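Local coordinates for BH2331 protein (PDB 1VL5) that probably transfers methyl groups from S-adenosylmethionine to a substrate not yet identified, at residues N38-V44 and R103-C109; N141-D147 and A167-S171; G48-N53 and F78-H84; I195-W199 and K210-S214; V123-Y127 and M176-F182. All coordinates share one frame; numbering follows the deposited sequence.

In the fold
Contacts 1, 3 and 5 involve the Rossmann-like part of the chain. Contact 1 pairs strands 40-44 and 104-110; contact 3 is nested in the loop it closes, and they touch where Asp43 OD2 probably accepts a hydrogen bond from Ala52 N. Contact 5, its centre about 15 Å from that of contact 1, packs helix 119-129 against helix 170-180, which contact 2, nested inside it, shares. Contact 4 comes last, its centre about 36 Å from that of contact 1, where helices 196-202 and 207-218 pack beside strands 183-195 and 236-250. Contacts 1 and 3 thus build the strand and glycine-rich turn where this family is expected to bind its cofactor; the others join later helices to the fold.

Contact 1 of 5, residues N38-V44 and R103-C109; sequences NEEVLDV and RFHIVTC
A chi1 of -169° turns CG of Glu40 away from its own backbone N, and with the chain extended beyond it the side chain reaches across to Arg103, which is itself extended from CG to NE. The guanidinium grips a single oxygen, Glu40 OE2, side-on: Arg103 NE (2.9 Å) and NH2 come to it from opposite faces of the carboxylate plane, which stands almost perpendicular to the guanidinium. The Phe104 ring sits between two aliphatic groups: Leu42 CB lies 3.6 Å from the ring centroid in a CH-pi contact over one face, and CG of Arg103 covers the other. His105 takes part through its ring, ND1 accepting an almost straight bond from Glu40 N at 2.9 Å, tilted 28° from the ring plane and consistent with ND1 carrying no proton. Beyond the corner at His105 the strands run parallel: Leu42 N bonds to Ile106 O, Thr108 N to Leu42 O at 2.8 Å, and Val44 N to Thr108 O. On the face of Val41 and Ile106, Thr108 OG1 donates a long bond (3.3 Å) to Asp43 OD1 from above its carboxylate plane, while Asp43 OD2 is held by Thr46 and by the amide of Ala52. These are central parallel strands of the Rossmann-like methyltransferase sheet. Strand 61-66 flanks Val41 and Asp43, strand 134-142 lies beyond Ile106, and helix 119-129 packs on Val107 and Cys109.

Contact 2 of 5, residues N141-D147 and A167-S171; sequences NSAPEND and AWKKS
Lys169 and Asp147 cross at about a right angle in a contact between two helix N-termini, where the loop leaving strand 134-142 meets the start of helix 170-180. The lysine chain runs extended to CE and then bends (chi4 -41°), which sets NZ against residues 144-147. There it bonds Pro144 O in the carbonyl plane and Glu145 O from above it, at 2.9 Å, and forms a salt bridge with Asp147 OD1 at 3.0 Å; Asp150 forms another. Replacing Lys169 with an alanine would probably leave the carbonyls of Pro144 and Glu145 without this donor and Asp147 without its mate, freeing the loop to shift. Glu145 bends at chi2 to turn its carboxylate onto the first turn of helix 170-180; there both oxygens accept on their syn lone pairs, OE2 from Ser171 N at 3.1 Å and OE1 from the hydroxyl. Nearer the sheet, the backbones meet where Ala143 N bonds Trp168 O at 3.0 Å. A water joins Ala143 O and Glu145 OE2 to Lys170 N and NZ, the latter also salt-bridged to Glu243. The closest of these polar contacts is Ser171 OG to Glu145 OE1, at 2.6 Å.

Contact 3 of 5, residues G48-N53 and F78-H84; sequences GGHVAN and FIEGNGH
Ile79 fills the buried, apolar side of this contact: its CD1 lies 3.5 Å from Gly49 O and 3.8 Å from Ala52 CB, while CG1 reaches toward Asn53 CB. Gly49 has a positive phi, and a CB on it would run into Ile79 CD1, so the absence of a side chain at Gly49 lets that methyl settle this close. Gly49 and Ala52 fit a GxGxxA pattern of Rossmann type, which in this family would be consistent with the glycine-rich turn after the first strand; helix 50-55 starts here, with helix 69-81 packed beside it. The other side is a polar rim nearer to solvent, where His50 and Asn82 are exposed. A chi1 of 175° lays the Phe78 ring against His50 and Asn53, and its CE2 comes 3.1 Å from His50 ND1; the two rings meet obliquely, planes 57° apart. Asn53 crosses Phe78 at about a right angle, its CG 3.4 Å from Phe78 CE2. The same amide accepts, through Asn53 OD1, a straight bond (170°) from Asn82 ND2, at 2.8 Å. This oxygen also lies at the edge of the His84 ring, 3.1 Å from CD2, and Asn82 O covers a face of that ring.

Contact 4 of 5, residues I195-W199 and K210-S214; sequences IFEDW and KQELS
Two helices that follow strand 183-195, namely 196-202 and 207-218, pack in a small helical region at the far end of the sheet, and this contact is their buried interface. Phe196 is its centre. Its ring, swung opposite the backbone N by a chi1 of -178°, is sent toward helix 207-218 and enters edge-on: Lys210 O and Leu213 CG lie at its edge, in its plane, with CE1 3.9 Å from Leu213 CG and CE2 3.7 Å from Lys210 O. CZ approaches Ser214 N at 3.7 Å, and the Ser214 CB packs on CE2. Deeper, Trp199 CZ3 touches Leu213 CD2 at 4.2 Å, and the indole is further braced by Arg160 in a cation-pi contact and by Phe240. Helix 147-160 lies beside Trp199 and Leu213, while Arg236 of strand 236-250 borders Lys210 and Ser214. Beside the ring, a salt bridge between Glu197 and Lys210, whose chains cross at about a right angle, also joins the two helices. The Lys210 ammonium forms a further salt bridge with Asp201, and Glu197 OE1 is engaged by Arg236, so the charges are shared around a small network. Lys210 NZ meets Glu197 OE2 on the anti side, 34° out of the carboxylate plane, at 2.8 Å.

Contact 5 of 5, residues V123-Y127 and M176-F182; sequences VSEAY and MLEEAGF
This is an apolar helix-helix packing beside strands 134-142 and 236-250, helix 119-129 against the end of helix 170-180, their axes 9.4 Å apart and crossing at -47°. The core is aromatic: a chi1 of -168° carries the Tyr127 ring across to Phe182, where its edge points at the face of Phe182 in a T-shaped pair, centroids 5.2 Å apart and planes 84° apart, with Tyr127 CD2 over the ring centre. Val123 CG1 packs between Ala180 CB (3.7 Å) and Phe182 CE2 (3.8 Å). The Schellman motif at Gly181 ends the helix, and Ala180 O lies over the face of the Tyr127 ring. A water links Tyr127 OH to Gly181 O. Losing the Tyr127 ring to an alanine is likely to uncover the Phe182 face and leave the water on Gly181 O without its hydroxyl partner. Outward, Phe182 and Leu177 rest on Leu136 of strand 134-142 and Ala249 of strand 236-250, while Ala126 of helix 119-129 packs on Val107 of strand 104-110.

Contact 1 of 5, residues N38-V44 and R103-C109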
# COMPACT_ATOMS: atom_id res chain seq x y z
N ASN A 38 19.18 8.87 -11.62
CA ASN A 38 19.24 8.18 -12.91
C ASN A 38 18.14 7.13 -13.08
O ASN A 38 18.13 6.39 -14.04
CB ASN A 38 20.57 7.44 -13.04
CG ASN A 38 20.73 6.34 -12.01
OD1 ASN A 38 20.22 6.43 -10.90
ND2 ASN A 38 21.43 5.29 -12.38
N GLU A 39 17.23 7.02 -12.14
CA GLU A 39 16.42 5.81 -12.08
C GLU A 39 15.26 5.79 -13.07
O GLU A 39 14.64 6.81 -13.39
CB GLU A 39 15.87 5.63 -10.67
CG GLU A 39 16.92 5.26 -9.63
CD GLU A 39 17.46 6.47 -8.88
OE1 GLU A 39 17.21 7.60 -9.30
OE2 GLU A 39 18.12 6.28 -7.84
N GLU A 40 14.98 4.60 -13.56
CA GLU A 40 13.71 4.31 -14.14
C GLU A 40 12.86 3.55 -13.11
O GLU A 40 13.26 2.49 -12.63
CB GLU A 40 13.88 3.51 -15.39
CG GLU A 40 12.56 3.41 -16.17
CD GLU A 40 12.81 3.15 -17.62
OE1 GLU A 40 13.79 3.76 -18.15
OE2 GLU A 40 12.03 2.36 -18.20
N VAL A 41 11.70 4.13 -12.80
CA VAL A 41 10.84 3.72 -11.71
C VAL A 41 9.53 3.18 -12.27
O VAL A 41 8.95 3.80 -13.14
CB VAL A 41 10.54 4.90 -10.82
CG1 VAL A 41 9.61 4.49 -9.62
CG2 VAL A 41 11.81 5.54 -10.32
N LEU A 42 9.07 2.03 -11.76
CA LEU A 42 7.75 1.54 -12.02
C LEU A 42 6.88 1.70 -10.77
O LEU A 42 7.17 1.09 -9.70
CB LEU A 42 7.83 0.05 -12.42
CG LEU A 42 6.55 -0.74 -12.55
CD1 LEU A 42 5.87 -0.21 -13.74
CD2 LEU A 42 6.77 -2.26 -12.64
N ASP A 43 5.82 2.49 -10.89
CA ASP A 43 4.85 2.72 -9.81
C ASP A 43 3.65 1.81 -10.01
O ASP A 43 2.83 2.05 -10.88
CB ASP A 43 4.46 4.20 -9.75
CG ASP A 43 3.54 4.55 -8.56
OD1 ASP A 43 3.56 3.83 -7.49
OD2 ASP A 43 2.79 5.54 -8.69
N VAL A 44 3.66 0.68 -9.29
CA VAL A 44 2.66 -0.36 -9.42
C VAL A 44 1.36 0.03 -8.69
O VAL A 44 1.39 0.42 -7.51
CB VAL A 44 3.21 -1.74 -8.92
CG1 VAL A 44 2.17 -2.83 -9.01
CG2 VAL A 44 4.43 -2.14 -9.69
N ARG A 103 14.38 -4.34 -16.21
CA ARG A 103 14.16 -3.01 -16.80
C ARG A 103 14.27 -1.82 -15.80
O ARG A 103 14.83 -0.76 -16.13
CB ARG A 103 12.80 -2.98 -17.43
CG ARG A 103 12.42 -1.64 -17.82
CD ARG A 103 11.43 -1.62 -18.87
NE ARG A 103 11.07 -0.23 -19.09
CZ ARG A 103 10.00 0.15 -19.76
NH1 ARG A 103 9.27 -0.77 -20.36
NH2 ARG A 103 9.71 1.43 -19.89
N PHE A 104 13.78 -2.01 -14.57
CA PHE A 104 13.66 -0.90 -13.63
C PHE A 104 14.73 -0.85 -12.57
O PHE A 104 15.15 -1.87 -12.05
CB PHE A 104 12.24 -0.97 -12.99
CG PHE A 104 11.14 -0.82 -14.01
CD1 PHE A 104 10.87 0.43 -14.57
CD2 PHE A 104 10.48 -1.93 -14.53
CE1 PHE A 104 9.90 0.57 -15.54
CE2 PHE A 104 9.49 -1.79 -15.53
CZ PHE A 104 9.22 -0.50 -16.03
N HIS A 105 15.15 0.37 -12.17
CA HIS A 105 15.96 0.51 -10.96
C HIS A 105 15.13 0.40 -9.68
O HIS A 105 15.61 -0.09 -8.65
CB HIS A 105 16.71 1.82 -10.97
CG HIS A 105 17.56 2.00 -12.20
ND1 HIS A 105 17.05 2.51 -13.37
CD2 HIS A 105 18.86 1.73 -12.43
CE1 HIS A 105 18.02 2.59 -14.26
NE2 HIS A 105 19.13 2.12 -13.72
N ILE A 106 13.87 0.87 -9.75
CA ILE A 106 12.98 0.92 -8.60
C ILE A 106 11.60 0.43 -8.98
O ILE A 106 11.10 0.77 -10.01
CB ILE A 106 12.89 2.38 -8.00
CG1 ILE A 106 14.27 2.87 -7.56
CG2 ILE A 106 11.91 2.39 -6.82
CD1 ILE A 106 14.30 4.32 -7.10
N VAL A 107 11.00 -0.39 -8.12
CA VAL A 107 9.57 -0.65 -8.21
C VAL A 107 8.99 -0.10 -6.94
O VAL A 107 9.46 -0.44 -5.85
CB VAL A 107 9.25 -2.16 -8.36
CG1 VAL A 107 7.75 -2.38 -8.37
CG2 VAL A 107 9.81 -2.71 -9.62
N THR A 108 7.97 0.73 -7.07
CA THR A 108 7.20 1.21 -5.93
C THR A 108 5.78 0.69 -5.93
O THR A 108 5.17 0.47 -7.00
CB THR A 108 7.13 2.77 -5.85
OG1 THR A 108 6.79 3.37 -7.12
CG2 THR A 108 8.40 3.31 -5.39
N CYS A 109 5.23 0.51 -4.74
CA CYS A 109 3.85 0.08 -4.59
C CYS A 109 3.33 0.51 -3.21
O CYS A 109 3.81 0.02 -2.20
CB CYS A 109 3.74 -1.44 -4.70
SG CYS A 109 2.04 -1.98 -4.79

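Contact 2 of 5, residues N141-D147 and A167-S171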
# COMPACT_ATOMS: atom_id res chain seq x y z
N ASN A 141 -0.77 -1.21 4.73
CA ASN A 141 -1.26 -1.55 6.07
C ASN A 141 -0.95 -2.97 6.35
O ASN A 141 -0.90 -3.79 5.43
CB ASN A 141 -2.76 -1.38 6.15
CG ASN A 141 -3.19 -0.06 5.61
OD1 ASN A 141 -2.77 1.00 6.09
ND2 ASN A 141 -4.01 -0.11 4.55
N SER A 142 -0.73 -3.24 7.64
CA SER A 142 -0.24 -4.53 8.11
C SER A 142 -1.11 -5.05 9.22
O SER A 142 -1.71 -4.30 9.92
CB SER A 142 1.24 -4.45 8.52
OG SER A 142 1.48 -3.35 9.37
N ALA A 143 -1.19 -6.37 9.33
CA ALA A 143 -1.95 -7.06 10.36
C ALA A 143 -1.02 -7.52 11.49
O ALA A 143 0.14 -7.81 11.23
CB ALA A 143 -2.65 -8.28 9.74
N PRO A 144 -1.53 -7.54 12.72
CA PRO A 144 -0.80 -8.11 13.86
C PRO A 144 -0.37 -9.54 13.62
O PRO A 144 -1.00 -10.33 12.87
CB PRO A 144 -1.84 -8.07 14.99
CG PRO A 144 -2.70 -6.96 14.66
CD PRO A 144 -2.80 -6.94 13.16
N GLU A 145 0.67 -9.91 14.32
CA GLU A 145 1.09 -11.28 14.31
C GLU A 145 0.06 -12.14 15.02
O GLU A 145 -0.16 -13.29 14.63
CB GLU A 145 2.46 -11.42 14.96
CG GLU A 145 3.57 -10.77 14.24
CD GLU A 145 3.79 -11.30 12.83
OE1 GLU A 145 3.69 -12.53 12.59
OE2 GLU A 145 4.07 -10.43 11.97
N ASN A 146 -0.57 -11.58 16.04
CA ASN A 146 -1.63 -12.29 16.78
C ASN A 146 -2.80 -12.60 15.83
O ASN A 146 -3.27 -11.70 15.15
CB ASN A 146 -2.09 -11.42 17.95
CG ASN A 146 -3.25 -12.05 18.74
OD1 ASN A 146 -4.39 -12.16 18.27
ND2 ASN A 146 -2.93 -12.49 19.91
N ASP A 147 -3.21 -13.87 15.71
CA ASP A 147 -4.18 -14.27 14.68
C ASP A 147 -5.56 -13.71 14.87
O ASP A 147 -6.23 -13.37 13.87
CB ASP A 147 -4.27 -15.80 14.51
CG ASP A 147 -3.01 -16.41 13.97
OD1 ASP A 147 -2.51 -15.96 12.89
OD2 ASP A 147 -2.46 -17.26 14.66
N ALA A 167 -4.69 -7.38 4.39
CA ALA A 167 -3.52 -6.76 4.99
C ALA A 167 -2.75 -7.87 5.68
O ALA A 167 -3.25 -8.48 6.61
CB ALA A 167 -3.96 -5.69 5.99
N TRP A 168 -1.55 -8.15 5.17
CA TRP A 168 -0.78 -9.29 5.58
C TRP A 168 0.04 -8.93 6.81
O TRP A 168 0.29 -7.73 7.09
CB TRP A 168 0.10 -9.76 4.42
CG TRP A 168 -0.67 -10.16 3.24
CD1 TRP A 168 -1.23 -9.33 2.29
CD2 TRP A 168 -1.03 -11.50 2.85
NE1 TRP A 168 -1.90 -10.08 1.35
CE2 TRP A 168 -1.81 -11.40 1.68
CE3 TRP A 168 -0.75 -12.76 3.36
CZ2 TRP A 168 -2.31 -12.53 1.02
CZ3 TRP A 168 -1.28 -13.87 2.72
CH2 TRP A 168 -2.02 -13.75 1.55
N LYS A 169 0.41 -9.97 7.57
CA LYS A 169 1.33 -9.81 8.70
C LYS A 169 2.68 -9.37 8.16
O LYS A 169 3.05 -9.69 7.02
CB LYS A 169 1.54 -11.10 9.51
CG LYS A 169 0.26 -11.81 10.03
CD LYS A 169 0.67 -13.12 10.70
CE LYS A 169 -0.43 -14.03 11.33
NZ LYS A 169 -1.46 -13.31 12.05
N LYS A 170 3.40 -8.61 8.98
CA LYS A 170 4.78 -8.33 8.72
C LYS A 170 5.59 -9.60 8.44
O LYS A 170 6.37 -9.62 7.52
CB LYS A 170 5.37 -7.51 9.87
CG LYS A 170 4.80 -6.10 9.96
CD LYS A 170 5.49 -5.23 11.04
CE LYS A 170 5.34 -5.71 12.45
NZ LYS A 170 3.93 -5.47 12.95
N SER A 171 5.34 -10.68 9.18
CA SER A 171 6.00 -11.97 8.93
C SER A 171 5.62 -12.57 7.58
O SER A 171 6.44 -13.25 6.97
CB SER A 171 5.66 -12.98 10.03
OG SER A 171 4.25 -13.08 10.16
O HOH W 1 -0.39 -5.74 3.71
O HOH W 2 2.74 -8.09 11.74

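Contact 3 of 5, residues G48-N53 and F78-H84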
# COMPACT_ATOMS: atom_id res chain seq x y z
N GLY A 48 -4.32 7.11 -7.74
CA GLY A 48 -4.46 8.56 -7.95
C GLY A 48 -3.17 9.22 -8.43
O GLY A 48 -3.18 10.41 -8.80
N GLY A 49 -2.08 8.43 -8.47
CA GLY A 49 -0.80 8.84 -9.07
C GLY A 49 0.16 9.56 -8.13
O GLY A 49 1.12 10.19 -8.58
N HIS A 50 -0.06 9.43 -6.82
CA HIS A 50 0.73 10.27 -5.89
C HIS A 50 2.18 9.87 -5.78
O HIS A 50 3.01 10.71 -5.49
CB HIS A 50 0.12 10.27 -4.49
CG HIS A 50 -1.20 10.96 -4.41
ND1 HIS A 50 -1.69 11.74 -5.44
CD2 HIS A 50 -2.12 11.00 -3.43
CE1 HIS A 50 -2.87 12.22 -5.09
NE2 HIS A 50 -3.15 11.79 -3.87
N VAL A 51 2.46 8.57 -5.86
CA VAL A 51 3.86 8.14 -5.77
C VAL A 51 4.65 8.57 -7.04
O VAL A 51 5.73 9.15 -6.94
CB VAL A 51 3.98 6.64 -5.43
CG1 VAL A 51 5.44 6.18 -5.37
CG2 VAL A 51 3.33 6.34 -4.09
N ALA A 52 4.13 8.26 -8.21
CA ALA A 52 4.76 8.68 -9.43
C ALA A 52 4.97 10.17 -9.43
O ALA A 52 6.01 10.66 -9.88
CB ALA A 52 3.89 8.29 -10.68
N ASN A 53 3.95 10.90 -8.96
CA ASN A 53 4.01 12.36 -8.87
C ASN A 53 5.21 12.83 -8.04
O ASN A 53 5.94 13.73 -8.44
CB ASN A 53 2.77 12.88 -8.17
CG ASN A 53 2.68 14.38 -8.19
OD1 ASN A 53 2.44 14.98 -9.23
ND2 ASN A 53 2.83 14.99 -7.00
N PHE A 78 -3.76 14.38 -12.47
CA PHE A 78 -3.08 14.88 -11.31
C PHE A 78 -1.58 15.16 -11.59
O PHE A 78 -1.06 16.28 -11.30
CB PHE A 78 -3.20 13.87 -10.19
CG PHE A 78 -2.42 14.25 -8.97
CD1 PHE A 78 -2.80 15.30 -8.18
CD2 PHE A 78 -1.33 13.49 -8.57
CE1 PHE A 78 -2.10 15.62 -7.04
CE2 PHE A 78 -0.64 13.81 -7.45
CZ PHE A 78 -1.03 14.86 -6.66
N ILE A 79 -0.91 14.18 -12.19
CA ILE A 79 0.54 14.26 -12.42
C ILE A 79 0.87 15.38 -13.43
O ILE A 79 1.80 16.22 -13.19
CB ILE A 79 1.08 12.86 -12.83
CG1 ILE A 79 0.96 11.90 -11.66
CG2 ILE A 79 2.55 12.95 -13.41
CD1 ILE A 79 1.06 10.43 -12.04
N GLU A 80 0.09 15.47 -14.52
CA GLU A 80 0.40 16.49 -15.52
C GLU A 80 0.01 17.88 -15.01
O GLU A 80 0.58 18.90 -15.45
CB GLU A 80 -0.22 16.18 -16.88
CG GLU A 80 -1.66 16.58 -17.03
CD GLU A 80 -2.30 16.17 -18.39
OE1 GLU A 80 -1.58 15.74 -19.33
OE2 GLU A 80 -3.55 16.29 -18.51
N GLY A 81 -0.97 17.91 -14.11
CA GLY A 81 -1.30 19.08 -13.37
C GLY A 81 -0.14 19.69 -12.58
O GLY A 81 -0.08 20.92 -12.44
N ASN A 82 0.77 18.86 -12.09
CA ASN A 82 1.98 19.34 -11.41
C ASN A 82 3.16 19.52 -12.30
O ASN A 82 4.26 19.85 -11.83
CB ASN A 82 2.34 18.42 -10.25
CG ASN A 82 1.30 18.46 -9.16
OD1 ASN A 82 0.78 19.53 -8.83
ND2 ASN A 82 0.96 17.31 -8.62
N GLY A 83 2.94 19.40 -13.60
CA GLY A 83 3.97 19.72 -14.57
C GLY A 83 4.98 18.62 -14.80
O GLY A 83 6.06 18.89 -15.27
N HIS A 84 4.67 17.37 -14.45
CA HIS A 84 5.63 16.28 -14.70
C HIS A 84 5.40 15.66 -16.11
O HIS A 84 4.31 15.17 -16.38
CB HIS A 84 5.55 15.21 -13.64
CG HIS A 84 5.55 15.76 -12.25
ND1 HIS A 84 6.56 16.55 -11.76
CD2 HIS A 84 4.60 15.73 -11.28
CE1 HIS A 84 6.29 16.88 -10.51
NE2 HIS A 84 5.11 16.40 -10.20

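Contact 4 of 5, residues I195-W199 and K210-S214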
# COMPACT_ATOMS: atom_id res chain seq x y z
N ILE A 195 -10.24 8.18 12.18
CA ILE A 195 -11.50 8.73 12.63
C ILE A 195 -12.61 7.93 11.92
O ILE A 195 -12.77 8.01 10.73
CB ILE A 195 -11.58 10.23 12.31
CG1 ILE A 195 -10.39 10.97 12.90
CG2 ILE A 195 -12.84 10.80 12.85
CD1 ILE A 195 -10.21 10.79 14.38
N PHE A 196 -13.35 7.12 12.67
CA PHE A 196 -14.24 6.12 12.10
C PHE A 196 -15.21 6.63 11.09
O PHE A 196 -15.41 6.02 10.06
CB PHE A 196 -15.02 5.43 13.21
CG PHE A 196 -15.96 4.33 12.74
CD1 PHE A 196 -15.49 3.05 12.52
CD2 PHE A 196 -17.30 4.56 12.62
CE1 PHE A 196 -16.34 2.03 12.11
CE2 PHE A 196 -18.18 3.54 12.20
CZ PHE A 196 -17.69 2.27 11.98
N GLU A 197 -15.80 7.79 11.36
CA GLU A 197 -16.81 8.36 10.46
C GLU A 197 -16.20 8.81 9.16
O GLU A 197 -16.76 8.58 8.09
CB GLU A 197 -17.55 9.55 11.14
CG GLU A 197 -18.96 9.75 10.62
CD GLU A 197 -19.92 8.59 10.94
OE1 GLU A 197 -19.68 7.80 11.92
OE2 GLU A 197 -20.93 8.50 10.22
N ASP A 198 -15.05 9.45 9.25
CA ASP A 198 -14.34 9.97 8.08
C ASP A 198 -13.81 8.83 7.20
O ASP A 198 -13.90 8.88 5.99
CB ASP A 198 -13.14 10.84 8.51
CG ASP A 198 -13.54 12.09 9.32
OD1 ASP A 198 -14.71 12.51 9.28
OD2 ASP A 198 -12.66 12.66 10.00
N TRP A 199 -13.21 7.85 7.86
CA TRP A 199 -12.67 6.64 7.24
C TRP A 199 -13.76 5.92 6.49
O TRP A 199 -13.55 5.49 5.38
CB TRP A 199 -12.08 5.78 8.36
CG TRP A 199 -11.53 4.45 7.98
CD1 TRP A 199 -10.39 4.19 7.26
CD2 TRP A 199 -12.06 3.18 8.36
NE1 TRP A 199 -10.19 2.85 7.16
CE2 TRP A 199 -11.20 2.20 7.81
CE3 TRP A 199 -13.18 2.78 9.09
CZ2 TRP A 199 -11.41 0.84 8.00
CZ3 TRP A 199 -13.41 1.44 9.26
CH2 TRP A 199 -12.52 0.48 8.70
N LYS A 210 -22.53 1.70 8.55
CA LYS A 210 -21.63 2.30 9.53
C LYS A 210 -22.12 1.95 10.93
O LYS A 210 -21.31 1.69 11.82
CB LYS A 210 -21.48 3.83 9.36
CG LYS A 210 -20.84 4.25 8.01
CD LYS A 210 -20.60 5.82 7.88
CE LYS A 210 -21.86 6.57 7.89
NZ LYS A 210 -21.65 8.03 7.60
N GLN A 211 -23.43 1.93 11.13
CA GLN A 211 -23.96 1.58 12.44
C GLN A 211 -23.66 0.10 12.76
O GLN A 211 -23.36 -0.28 13.90
CB GLN A 211 -25.49 1.76 12.44
CG GLN A 211 -26.13 1.52 13.81
CD GLN A 211 -25.66 2.59 14.78
OE1 GLN A 211 -25.91 3.78 14.57
NE2 GLN A 211 -24.98 2.18 15.84
N GLU A 212 -23.79 -0.73 11.73
CA GLU A 212 -23.61 -2.16 11.91
C GLU A 212 -22.14 -2.42 12.28
O GLU A 212 -21.84 -3.16 13.20
CB GLU A 212 -23.95 -2.89 10.61
CG GLU A 212 -23.75 -4.38 10.73
CD GLU A 212 -23.86 -5.09 9.40
OE1 GLU A 212 -23.07 -4.73 8.50
OE2 GLU A 212 -24.72 -5.97 9.25
N LEU A 213 -21.25 -1.78 11.57
CA LEU A 213 -19.82 -2.01 11.78
C LEU A 213 -19.38 -1.48 13.17
O LEU A 213 -18.64 -2.13 13.89
CB LEU A 213 -19.02 -1.36 10.66
CG LEU A 213 -17.49 -1.44 10.74
CD1 LEU A 213 -17.00 -2.87 10.98
CD2 LEU A 213 -16.90 -0.90 9.45
N SER A 214 -19.86 -0.30 13.54
CA SER A 214 -19.57 0.25 14.87
C SER A 214 -20.11 -0.71 15.98
O SER A 214 -19.42 -1.04 16.93
CB SER A 214 -20.18 1.64 14.96
OG SER A 214 -20.13 2.15 16.27

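Contact 5 of 5, residues V123-Y127 and M176-F182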
# COMPACT_ATOMS: atom_id res chain seq x y z
N VAL A 123 5.05 -9.88 -6.12
CA VAL A 123 6.39 -9.82 -5.60
C VAL A 123 7.39 -10.45 -6.55
O VAL A 123 8.43 -9.90 -6.76
CB VAL A 123 6.50 -10.48 -4.22
CG1 VAL A 123 7.92 -10.35 -3.75
CG2 VAL A 123 5.57 -9.79 -3.22
N SER A 124 7.08 -11.60 -7.14
CA SER A 124 8.01 -12.25 -8.06
C SER A 124 8.13 -11.48 -9.35
O SER A 124 9.23 -11.36 -9.89
CB SER A 124 7.62 -13.71 -8.34
OG SER A 124 6.35 -13.79 -8.87
N GLU A 125 7.03 -10.89 -9.80
CA GLU A 125 7.08 -10.03 -10.96
C GLU A 125 7.90 -8.79 -10.69
O GLU A 125 8.63 -8.35 -11.55
CB GLU A 125 5.69 -9.65 -11.46
CG GLU A 125 4.95 -10.73 -12.20
CD GLU A 125 5.65 -11.09 -13.49
OE1 GLU A 125 5.43 -10.34 -14.46
OE2 GLU A 125 6.47 -12.06 -13.48
N ALA A 126 7.76 -8.20 -9.51
CA ALA A 126 8.60 -7.06 -9.13
C ALA A 126 10.09 -7.45 -9.16
O ALA A 126 10.88 -6.76 -9.80
CB ALA A 126 8.18 -6.47 -7.78
N TYR A 127 10.44 -8.61 -8.61
CA TYR A 127 11.80 -9.15 -8.66
C TYR A 127 12.31 -9.29 -10.10
O TYR A 127 13.45 -8.92 -10.42
CB TYR A 127 11.87 -10.54 -7.95
CG TYR A 127 13.30 -11.00 -7.73
CD1 TYR A 127 13.99 -11.70 -8.71
CD2 TYR A 127 13.98 -10.63 -6.59
CE1 TYR A 127 15.28 -12.10 -8.53
CE2 TYR A 127 15.27 -11.00 -6.42
CZ TYR A 127 15.91 -11.76 -7.38
OH TYR A 127 17.22 -12.10 -7.19
N MSE A 176 7.24 -13.77 1.92
CA MSE A 176 7.08 -13.48 0.49
C MSE A 176 8.31 -12.87 -0.15
O MSE A 176 8.67 -13.22 -1.27
CB MSE A 176 5.84 -12.60 0.22
CG MSE A 176 4.55 -13.41 0.36
SE MSE A 176 2.95 -12.38 -0.18
CE MSE A 176 2.59 -11.55 1.58
N LEU A 177 8.97 -11.94 0.54
CA LEU A 177 10.15 -11.29 -0.02
C LEU A 177 11.27 -12.27 -0.15
O LEU A 177 11.90 -12.39 -1.19
CB LEU A 177 10.59 -10.11 0.83
CG LEU A 177 9.68 -8.87 0.81
CD1 LEU A 177 10.12 -7.97 1.94
CD2 LEU A 177 9.72 -8.11 -0.53
N GLU A 178 11.55 -13.03 0.90
CA GLU A 178 12.65 -13.99 0.81
C GLU A 178 12.36 -15.03 -0.27
O GLU A 178 13.25 -15.39 -1.05
CB GLU A 178 12.90 -14.66 2.14
CG GLU A 178 14.16 -15.55 2.18
CD GLU A 178 14.34 -16.25 3.50
OE1 GLU A 178 14.51 -15.54 4.52
OE2 GLU A 178 14.35 -17.50 3.50
N GLU A 179 11.15 -15.55 -0.29
CA GLU A 179 10.79 -16.60 -1.25
C GLU A 179 11.03 -16.16 -2.67
O GLU A 179 11.40 -16.98 -3.51
CB GLU A 179 9.36 -17.08 -1.09
CG GLU A 179 9.24 -17.98 0.17
CD GLU A 179 7.81 -18.31 0.60
OE1 GLU A 179 6.92 -18.22 -0.27
OE2 GLU A 179 7.58 -18.63 1.80
N ALA A 180 10.87 -14.87 -2.95
CA ALA A 180 11.08 -14.32 -4.28
C ALA A 180 12.56 -14.00 -4.57
O ALA A 180 12.93 -13.74 -5.73
CB ALA A 180 10.26 -13.08 -4.45
N GLY A 181 13.39 -13.96 -3.53
CA GLY A 181 14.81 -13.68 -3.71
C GLY A 181 15.23 -12.31 -3.29
O GLY A 181 16.40 -12.00 -3.44
N PHE A 182 14.32 -11.50 -2.74
CA PHE A 182 14.68 -10.16 -2.31
C PHE A 182 15.44 -10.27 -1.00
O PHE A 182 15.18 -11.17 -0.20
CB PHE A 182 13.43 -9.31 -2.04
CG PHE A 182 12.83 -8.69 -3.26
CD1 PHE A 182 13.43 -7.61 -3.84
CD2 PHE A 182 11.63 -9.16 -3.77
CE1 PHE A 182 12.89 -7.02 -4.93
CE2 PHE A 182 11.07 -8.58 -4.86
CZ PHE A 182 11.70 -7.49 -5.46
O HOH W 3 18.23 -13.41 -4.56